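Local coordinates for putative branched chain amino acid ABC transporter, periplasmic amino acid-binding protein (Brucella ovis, PDB 4XFK) that probably serves as the periplasmic amino-acid-binding component of an ABC transport system for branched-chain and related amino acids, at residues 215-220 and 240-245; 142-147 and 263-268; 158-163 and 209-214. The protein carries 1 engineered substitution. All blocks are in the same frame, centred on the assembly; numbering follows the deposited sequence.

How the contacts relate
After the first parallel sheet the chain runs through helix 138-152, then strand 158-164, and later strands 215-218, 240-243 and 263-266. Contact 2 closes the longest loop, from the helix at 142-147 to 263-268. Contacts 3 and 1 both fall within that loop, in series. Contact 3 returns the chain from the end of helix 202-210 to the start of strand 158-164. Contact 1 then closes a short beta-alpha-beta unit. Strands 158-164, 215-218, 240-243 and 263-266 are successive neighbours in one sheet. Contacts 1 and 3 meet through Phe217 N and Tyr160 O. Contact 1 meets contact 2 through Phe241 O and Ile263 N, where their strands pair. Contacts 2 and 3 do not touch.

Contact 1 (215-220 and 240-245); sequences TVFTGN and KFATSF
Val216 and Phe241 lie side by side on one face of two neighbouring parallel strands. Three backbone hydrogen bonds join the strands. Val216 N donates to Lys240 O, Ala242 N donates to Val216 O at 2.8 Å, and Thr218 N donates to Ala242 O at 3.1 Å. Ala242 N reaches Val216 O from above the carbonyl plane, 41° out of it. Val216 CG1 is anti to the backbone N (chi1 -180°) and comes within 3.6 Å of Phe241 CE1. Thr218 CG2 approaches the same ring, 3.8 Å from Phe241 CD1. On the other face Ala242 CB touches two side chains of the other strand. It is 3.5 Å from Thr215 CG2 and 3.6 Å from Phe217 CD1. Thr215 CG2 also lies over the centre of the Phe217 ring.

Farther along, a water bridges the two segments. It donates to Thr218 O and to Asn220 O and accepts from Phe245 N at 2.9 Å. Gly219 O and Asn220 O lie at the edge of the Phe245 ring, with Gly219 O 3.3 Å from Phe245 CD2. Thr218 OG1 accepts from Asn220 N, an ST turn, and is also bonded to Ile162 O of the next strand. Gly219 is held from outside by Asn163 and Trp168.

Helix 223-235 links the two strands as a beta-alpha-beta unit. Its Leu228, Met229 and Ala232 cover Phe241. Ala242 faces Met149 of helix 138-152 on the other side. Phe245 lies near a bound acetate and a sodium ion. The strands are therefore joined by backbone N-H...O hydrogen bonds with largely apolar contacts on both faces, while the water satisfies backbone polar groups where the two segments draw apart.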
loop_
_atom_site.group_PDB
_atom_site.type_symbol
_atom_site.label_atom_id
_atom_site.label_comp_id
_atom_site.label_asym_id
_atom_site.label_seq_id
_atom_site.Cartn_x
_atom_site.Cartn_y
_atom_site.Cartn_z
ATOM N N THR A 215 2.056 -23.385 2.217
ATOM C CA THR A 215 2.029 -21.931 2.118
ATOM C C THR A 215 1.091 -21.378 3.170
ATOM O O THR A 215 0.015 -21.930 3.405
ATOM C CB THR A 215 1.506 -21.498 0.742
ATOM O OG1 THR A 215 2.270 -22.151 -0.278
ATOM C CG2 THR A 215 1.605 -19.987 0.563
ATOM N N VAL A 216 1.505 -20.289 3.808
ATOM C CA VAL A 216 0.648 -19.546 4.725
ATOM C C VAL A 216 0.401 -18.160 4.135
ATOM O O VAL A 216 1.310 -17.333 4.093
ATOM C CB VAL A 216 1.282 -19.405 6.120
ATOM C CG1 VAL A 216 0.339 -18.630 7.041
ATOM C CG2 VAL A 216 1.619 -20.783 6.692
ATOM N N PHE A 217 -0.815 -17.912 3.658
ATOM C CA PHE A 217 -1.154 -16.595 3.135
ATOM C C PHE A 217 -1.515 -15.659 4.273
ATOM O O PHE A 217 -2.346 -16.001 5.120
ATOM C CB PHE A 217 -2.351 -16.683 2.190
ATOM C CG PHE A 217 -2.058 -17.375 0.881
ATOM C CD1 PHE A 217 -1.327 -16.733 -0.112
ATOM C CD2 PHE A 217 -2.533 -18.656 0.636
ATOM C CE1 PHE A 217 -1.065 -17.361 -1.318
ATOM C CE2 PHE A 217 -2.271 -19.284 -0.565
ATOM C CZ PHE A 217 -1.542 -18.640 -1.543
ATOM N N THR A 218 -0.921 -14.467 4.285
ATOM C CA THR A 218 -1.273 -13.494 5.309
ATOM C C THR A 218 -1.052 -12.067 4.845
ATOM O O THR A 218 -0.023 -11.747 4.241
ATOM C CB THR A 218 -0.508 -13.743 6.646
ATOM O OG1 THR A 218 -0.914 -12.757 7.602
ATOM C CG2 THR A 218 1.004 -13.673 6.468
ATOM N N GLY A 219 -2.028 -11.216 5.157
ATOM C CA GLY A 219 -1.905 -9.776 4.976
ATOM C C GLY A 219 -1.459 -9.050 6.236
ATOM O O GLY A 219 -1.567 -7.833 6.312
ATOM N N ASN A 220 -0.955 -9.779 7.227
ATOM C CA ASN A 220 -0.559 -9.157 8.489
ATOM C C ASN A 220 0.588 -8.167 8.305
ATOM O O ASN A 220 1.368 -8.264 7.352
ATOM C CB ASN A 220 -0.178 -10.217 9.528
ATOM C CG ASN A 220 -1.378 -10.976 10.060
ATOM O OD1 ASN A 220 -2.485 -10.876 9.528
ATOM N ND2 ASN A 220 -1.160 -11.730 11.129
ATOM N N LYS A 240 6.117 -21.844 4.088
ATOM C CA LYS A 240 6.572 -20.502 3.759
ATOM C C LYS A 240 5.397 -19.541 3.698
ATOM O O LYS A 240 4.318 -19.883 3.210
ATOM C CB LYS A 240 7.359 -20.509 2.451
ATOM C CG LYS A 240 8.644 -21.338 2.531
ATOM C CD LYS A 240 9.567 -20.852 3.658
ATOM C CE LYS A 240 10.718 -21.820 3.917
ATOM N NZ LYS A 240 11.542 -21.357 5.081
ATOM N N PHE A 241 5.598 -18.345 4.236
ATOM C CA PHE A 241 4.580 -17.311 4.183
ATOM C C PHE A 241 4.514 -16.682 2.797
ATOM O O PHE A 241 5.539 -16.435 2.165
ATOM C CB PHE A 241 4.863 -16.226 5.229
ATOM C CG PHE A 241 4.626 -16.666 6.650
ATOM C CD1 PHE A 241 3.368 -16.582 7.218
ATOM C CD2 PHE A 241 5.665 -17.147 7.420
ATOM C CE1 PHE A 241 3.154 -16.983 8.528
ATOM C CE2 PHE A 241 5.453 -17.550 8.735
ATOM C CZ PHE A 241 4.199 -17.465 9.285
ATOM N N ALA A 242 3.294 -16.443 2.328
ATOM C CA ALA A 242 3.059 -15.698 1.098
ATOM C C ALA A 242 2.299 -14.446 1.498
ATOM O O ALA A 242 1.173 -14.531 1.990
ATOM C CB ALA A 242 2.263 -16.533 0.109
ATOM N N THR A 243 2.934 -13.290 1.311
ATOM C CA THR A 243 2.505 -12.088 2.004
ATOM C C THR A 243 2.391 -10.877 1.105
ATOM O O THR A 243 2.878 -10.867 -0.034
ATOM C CB THR A 243 3.519 -11.701 3.107
ATOM O OG1 THR A 243 4.710 -11.176 2.499
ATOM C CG2 THR A 243 3.857 -12.897 3.997
ATOM N N SER A 244 1.774 -9.837 1.662
ATOM C CA SER A 244 1.800 -8.506 1.086
ATOM C C SER A 244 2.849 -7.614 1.735
ATOM O O SER A 244 3.326 -6.687 1.088
ATOM C CB SER A 244 0.423 -7.848 1.223
ATOM O OG SER A 244 -0.111 -8.029 2.529
ATOM N N PHE A 245 3.214 -7.896 2.991
ATOM C CA PHE A 245 3.965 -6.914 3.790
ATOM C C PHE A 245 5.216 -7.454 4.475
ATOM O O PHE A 245 5.727 -6.820 5.404
ATOM C CB PHE A 245 3.062 -6.265 4.851
ATOM C CG PHE A 245 1.836 -5.593 4.281
ATOM C CD1 PHE A 245 1.933 -4.711 3.214
ATOM C CD2 PHE A 245 0.586 -5.850 4.819
ATOM C CE1 PHE A 245 0.791 -4.110 2.685
ATOM C CE2 PHE A 245 -0.548 -5.248 4.307
ATOM C CZ PHE A 245 -0.450 -4.371 3.236
HETATM O O HOH W 1 1.644 -9.540 4.865
#

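Contact 2 (142-147 and 263-268); sequences FKTVAQ and IVSTPF
A chi1 of -179° swings Ser265 OG away from its own amide, and Thr144 OG1 stands between its own backbone N and carbonyl carbon (chi1 61°). These torsions bring the two hydroxyls to 2.7 Å, with Ser265 OG donating to Thr144 OG1. The threonine hydroxyl accepts this bond, and its one proton is left to be shared between Ile140 O and Arg141 O, four and three residues back in its helix. The serine therefore meets an oxygen that is already engaged with the helix backbone. This links a buried polar pair to main-chain groups.

Next to it the contact is apolar. Val145 CG2 extends to Ile263 CG2, at 3.7 Å. The two side chains cross at a slant. Val145 CB also lies 3.8 Å from Ser265 CB. The valine thus covers two residues that point from the same side of the strand, Ile263 and Ser265.

The strand belongs to the mixed sheet of one lobe of a periplasmic binding protein. Helix 138-152 packs on a face of that sheet. The axes of the short segments 142-147 and 263-266 approach to 7.6 Å, with 135° between their N-to-C directions. Strand 263-266 is paired in parallel with 240-243 and antiparallel with 350-360. Ile263 and Ser265 also touch Val356 of the latter strand. Thr144 reaches Phe380 of strand 373-380, and Ile263 reaches Phe377 of the same strand. Arg141, one helical turn before Val145, bonds through NH1 to Ser265 O.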
loop_
_atom_site.group_PDB
_atom_site.type_symbol
_atom_site.label_atom_id
_atom_site.label_comp_id
_atom_site.label_asym_id
_atom_site.label_seq_id
_atom_site.Cartn_x
_atom_site.Cartn_y
_atom_site.Cartn_z
ATOM N N PHE A 142 -2.965 -10.547 -3.592
ATOM C CA PHE A 142 -3.034 -11.984 -3.363
ATOM C C PHE A 142 -3.186 -12.832 -4.608
ATOM O O PHE A 142 -2.734 -13.970 -4.630
ATOM C CB PHE A 142 -3.931 -12.329 -2.167
ATOM C CG PHE A 142 -3.268 -11.957 -0.885
ATOM C CD1 PHE A 142 -2.386 -12.839 -0.271
ATOM C CD2 PHE A 142 -3.389 -10.667 -0.379
ATOM C CE1 PHE A 142 -1.693 -12.471 0.865
ATOM C CE2 PHE A 142 -2.688 -10.285 0.761
ATOM C CZ PHE A 142 -1.828 -11.181 1.372
ATOM N N LYS A 143 -3.737 -12.264 -5.673
ATOM C CA LYS A 143 -3.676 -12.904 -6.977
ATOM C C LYS A 143 -2.226 -12.981 -7.432
ATOM O O LYS A 143 -1.731 -14.040 -7.818
ATOM C CB LYS A 143 -4.475 -12.107 -8.005
ATOM C CG LYS A 143 -4.165 -12.511 -9.437
ATOM C CD LYS A 143 -4.730 -11.526 -10.457
ATOM C CE LYS A 143 -3.902 -10.242 -10.559
ATOM N NZ LYS A 143 -4.355 -9.177 -9.619
ATOM N N THR A 144 -1.528 -11.841 -7.383
ATOM C CA THR A 144 -0.155 -11.824 -7.884
ATOM C C THR A 144 0.798 -12.694 -7.069
ATOM O O THR A 144 1.625 -13.393 -7.653
ATOM C CB THR A 144 0.433 -10.394 -8.083
ATOM O OG1 THR A 144 0.455 -9.688 -6.837
ATOM C CG2 THR A 144 -0.367 -9.594 -9.111
ATOM N N VAL A 145 0.693 -12.670 -5.740
ATOM C CA VAL A 145 1.619 -13.470 -4.948
ATOM C C VAL A 145 1.422 -14.960 -5.228
ATOM O O VAL A 145 2.392 -15.707 -5.404
ATOM C CB VAL A 145 1.577 -13.141 -3.421
ATOM C CG1 VAL A 145 0.376 -13.779 -2.717
ATOM C CG2 VAL A 145 2.879 -13.559 -2.766
ATOM N N ALA A 146 0.167 -15.393 -5.319
ATOM C CA ALA A 146 -0.119 -16.804 -5.546
ATOM C C ALA A 146 0.246 -17.218 -6.978
ATOM O O ALA A 146 0.875 -18.260 -7.194
ATOM C CB ALA A 146 -1.592 -17.098 -5.259
ATOM N N GLN A 147 -0.143 -16.407 -7.957
ATOM C CA GLN A 147 0.170 -16.723 -9.346
ATOM C C GLN A 147 1.678 -16.741 -9.601
ATOM O O GLN A 147 2.174 -17.589 -10.341
ATOM C CB GLN A 147 -0.523 -15.759 -10.304
ATOM C CG GLN A 147 -0.360 -16.143 -11.763
ATOM C CD GLN A 147 -1.065 -17.435 -12.096
ATOM O OE1 GLN A 147 -2.215 -17.647 -11.706
ATOM N NE2 GLN A 147 -0.376 -18.319 -12.805
ATOM N N ILE A 263 7.814 -15.268 0.822
ATOM C CA ILE A 263 7.435 -14.587 -0.406
ATOM C C ILE A 263 6.615 -13.328 -0.133
ATOM O O ILE A 263 5.810 -13.278 0.802
ATOM C CB ILE A 263 6.587 -15.539 -1.307
ATOM C CG1 ILE A 263 7.256 -16.914 -1.468
ATOM C CG2 ILE A 263 6.307 -14.928 -2.678
ATOM C CD1 ILE A 263 8.575 -16.871 -2.223
ATOM N N VAL A 264 6.819 -12.312 -0.961
ATOM C CA VAL A 264 6.011 -11.096 -0.908
ATOM C C VAL A 264 5.777 -10.625 -2.342
ATOM O O VAL A 264 6.603 -10.875 -3.218
ATOM C CB VAL A 264 6.707 -9.993 -0.061
ATOM C CG1 VAL A 264 7.948 -9.447 -0.768
ATOM C CG2 VAL A 264 5.743 -8.859 0.311
ATOM N N SER A 265 4.635 -9.986 -2.589
ATOM C CA SER A 265 4.379 -9.322 -3.864
ATOM C C SER A 265 4.154 -7.843 -3.580
ATOM O O SER A 265 3.308 -7.494 -2.747
ATOM C CB SER A 265 3.156 -9.917 -4.549
ATOM O OG SER A 265 2.954 -9.268 -5.794
ATOM N N THR A 266 4.936 -6.986 -4.239
ATOM C CA THR A 266 4.873 -5.539 -4.003
ATOM C C THR A 266 5.068 -4.780 -5.315
ATOM O O THR A 266 5.444 -5.379 -6.318
ATOM C CB THR A 266 5.965 -5.049 -3.019
ATOM O OG1 THR A 266 7.186 -4.879 -3.736
ATOM C CG2 THR A 266 6.149 -5.978 -1.835
ATOM N N PRO A 267 4.817 -3.457 -5.319
ATOM C CA PRO A 267 5.021 -2.701 -6.560
ATOM C C PRO A 267 6.485 -2.433 -6.926
ATOM O O PRO A 267 6.726 -1.724 -7.902
ATOM C CB PRO A 267 4.332 -1.357 -6.269
ATOM C CG PRO A 267 3.434 -1.605 -5.111
ATOM C CD PRO A 267 4.097 -2.662 -4.303
ATOM N N PHE A 268 7.447 -2.975 -6.186
ATOM C CA PHE A 268 8.832 -2.555 -6.384
ATOM C C PHE A 268 9.864 -3.543 -5.843
ATOM O O PHE A 268 9.644 -4.211 -4.826
ATOM C CB PHE A 268 9.047 -1.191 -5.715
ATOM C CG PHE A 268 10.477 -0.722 -5.733
ATOM C CD1 PHE A 268 11.040 -0.213 -6.893
ATOM C CD2 PHE A 268 11.261 -0.802 -4.593
ATOM C CE1 PHE A 268 12.367 0.218 -6.916
ATOM C CE2 PHE A 268 12.589 -0.374 -4.610
ATOM C CZ PHE A 268 13.132 0.131 -5.771
#

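Contact 3 (158-163 and 209-214); sequences RAYSIN and QAANVD
The Arg158 guanidinium turns its edge to two successive backbone carbonyls. Arg158 NE donates to Asn212 O at 2.8 Å, and Arg158 NH2 donates to Ala211 O at 2.8 Å. Both oxygens lie close to the guanidinium plane, 5° out of it for Asn212 O. The side chain bends at chi3 (68°), which turns NE and NH2 back over the loop. The two bonds fix the rotation of the group.

The backbone of Arg158 is gripped as well. Asp214 N donates to Arg158 O, and Arg158 N donates to Asp214 OD2 at 3.1 Å, on the anti side of the carboxylate.

The loop follows helix 202-210, the crossover of a beta-alpha-beta unit between strands 186-193 and 215-218. Strand 158-164 lies between these two in the mixed sheet and pairs in parallel with both. Asn212 takes a positive phi just after the helix, where the chain turns toward the sheet. Farther in, Tyr160 presents its ring edge to Ala211, with Tyr160 CD2 3.8 Å from Ala211 CB. Val213 CG2 packs against Tyr160 CB at 4.0 Å, while Val213 CG1 lies 3.5 Å from Ala159 C. Tyr160 OH is bonded to Thr191 OG1 of strand 186-193.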
loop_
_atom_site.group_PDB
_atom_site.type_symbol
_atom_site.label_atom_id
_atom_site.label_comp_id
_atom_site.label_asym_id
_atom_site.label_seq_id
_atom_site.Cartn_x
_atom_site.Cartn_y
_atom_site.Cartn_z
ATOM N N ARG A 158 -1.437 -27.283 -0.545
ATOM C CA ARG A 158 -2.114 -27.042 0.723
ATOM C C ARG A 158 -1.726 -25.694 1.311
ATOM O O ARG A 158 -0.541 -25.358 1.397
ATOM C CB ARG A 158 -1.804 -28.160 1.717
ATOM C CG ARG A 158 -2.432 -29.501 1.342
ATOM C CD ARG A 158 -1.989 -30.623 2.267
ATOM N NE ARG A 158 -2.489 -30.491 3.635
ATOM C CZ ARG A 158 -3.679 -30.920 4.043
ATOM N NH1 ARG A 158 -4.512 -31.494 3.185
ATOM N NH2 ARG A 158 -4.042 -30.765 5.311
ATOM N N ALA A 159 -2.725 -24.925 1.723
ATOM C CA ALA A 159 -2.474 -23.582 2.221
ATOM C C ALA A 159 -3.268 -23.279 3.483
ATOM O O ALA A 159 -4.328 -23.861 3.728
ATOM C CB ALA A 159 -2.785 -22.553 1.149
ATOM N N TYR A 160 -2.727 -22.361 4.278
ATOM C CA TYR A 160 -3.408 -21.812 5.442
ATOM C C TYR A 160 -3.612 -20.321 5.178
ATOM O O TYR A 160 -2.811 -19.705 4.472
ATOM C CB TYR A 160 -2.542 -22.016 6.692
ATOM C CG TYR A 160 -3.269 -21.856 8.011
ATOM C CD1 TYR A 160 -3.526 -20.604 8.543
ATOM C CD2 TYR A 160 -3.680 -22.968 8.730
ATOM C CE1 TYR A 160 -4.193 -20.460 9.750
ATOM C CE2 TYR A 160 -4.341 -22.835 9.930
ATOM C CZ TYR A 160 -4.597 -21.583 10.437
ATOM O OH TYR A 160 -5.258 -21.478 11.637
ATOM N N SER A 161 -4.671 -19.743 5.736
ATOM C CA SER A 161 -4.896 -18.298 5.676
ATOM C C SER A 161 -4.979 -17.747 7.094
ATOM O O SER A 161 -5.801 -18.202 7.877
ATOM C CB SER A 161 -6.196 -18.000 4.923
ATOM O OG SER A 161 -6.540 -16.626 4.992
ATOM N N ILE A 162 -4.128 -16.783 7.427
ATOM C CA ILE A 162 -4.194 -16.145 8.741
ATOM C C ILE A 162 -4.175 -14.625 8.571
ATOM O O ILE A 162 -3.264 -14.079 7.959
ATOM C CB ILE A 162 -3.079 -16.650 9.702
ATOM C CG1 ILE A 162 -3.218 -15.990 11.080
ATOM C CG2 ILE A 162 -1.686 -16.445 9.102
ATOM C CD1 ILE A 162 -2.394 -16.654 12.165
ATOM N N ASN A 163 -5.198 -13.950 9.089
ATOM C CA ASN A 163 -5.344 -12.511 8.899
ATOM C C ASN A 163 -5.970 -11.815 10.088
ATOM O O ASN A 163 -6.534 -12.455 10.977
ATOM C CB ASN A 163 -6.152 -12.194 7.633
ATOM C CG ASN A 163 -5.482 -12.704 6.375
ATOM O OD1 ASN A 163 -4.548 -12.089 5.870
ATOM N ND2 ASN A 163 -5.943 -13.841 5.874
ATOM N N GLN A 209 0.866 -25.581 11.931
ATOM C CA GLN A 209 1.566 -26.857 11.852
ATOM C C GLN A 209 0.609 -28.045 11.720
ATOM O O GLN A 209 0.872 -28.966 10.953
ATOM C CB GLN A 209 2.498 -27.025 13.050
ATOM C CG GLN A 209 3.681 -26.075 13.010
ATOM C CD GLN A 209 4.571 -26.208 14.222
ATOM O OE1 GLN A 209 4.109 -26.107 15.360
ATOM N NE2 GLN A 209 5.857 -26.443 13.988
ATOM N N ALA A 210 -0.512 -28.001 12.436
ATOM C CA ALA A 210 -1.502 -29.079 12.406
ATOM C C ALA A 210 -2.137 -29.238 11.039
ATOM O O ALA A 210 -2.634 -30.311 10.691
ATOM C CB ALA A 210 -2.582 -28.816 13.434
ATOM N N ALA A 211 -2.141 -28.155 10.270
ATOM C CA ALA A 211 -2.822 -28.142 8.982
ATOM C C ALA A 211 -1.972 -28.745 7.871
ATOM O O ALA A 211 -2.474 -28.999 6.776
ATOM C CB ALA A 211 -3.256 -26.731 8.624
ATOM N N ASN A 212 -0.688 -28.957 8.154
ATOM C CA ASN A 212 0.228 -29.583 7.202
ATOM C C ASN A 212 0.219 -28.874 5.850
ATOM O O ASN A 212 -0.134 -29.461 4.825
ATOM C CB ASN A 212 -0.107 -31.071 7.049
ATOM C CG ASN A 212 0.862 -31.802 6.148
ATOM O OD1 ASN A 212 2.037 -31.443 6.056
ATOM N ND2 ASN A 212 0.369 -32.823 5.456
ATOM N N VAL A 213 0.596 -27.601 5.857
ATOM C CA VAL A 213 0.497 -26.781 4.661
ATOM C C VAL A 213 1.855 -26.404 4.078
ATOM O O VAL A 213 2.878 -26.432 4.756
ATOM C CB VAL A 213 -0.316 -25.497 4.935
ATOM C CG1 VAL A 213 -1.748 -25.848 5.340
ATOM C CG2 VAL A 213 0.357 -24.638 6.005
ATOM N N ASP A 214 1.842 -26.037 2.804
ATOM C CA ASP A 214 3.044 -25.592 2.121
ATOM C C ASP A 214 3.190 -24.074 2.180
ATOM O O ASP A 214 4.306 -23.539 2.205
ATOM C CB ASP A 214 2.990 -26.075 0.674
ATOM C CG ASP A 214 2.641 -27.549 0.578
ATOM O OD1 ASP A 214 3.442 -28.356 1.084
ATOM O OD2 ASP A 214 1.569 -27.902 0.030
#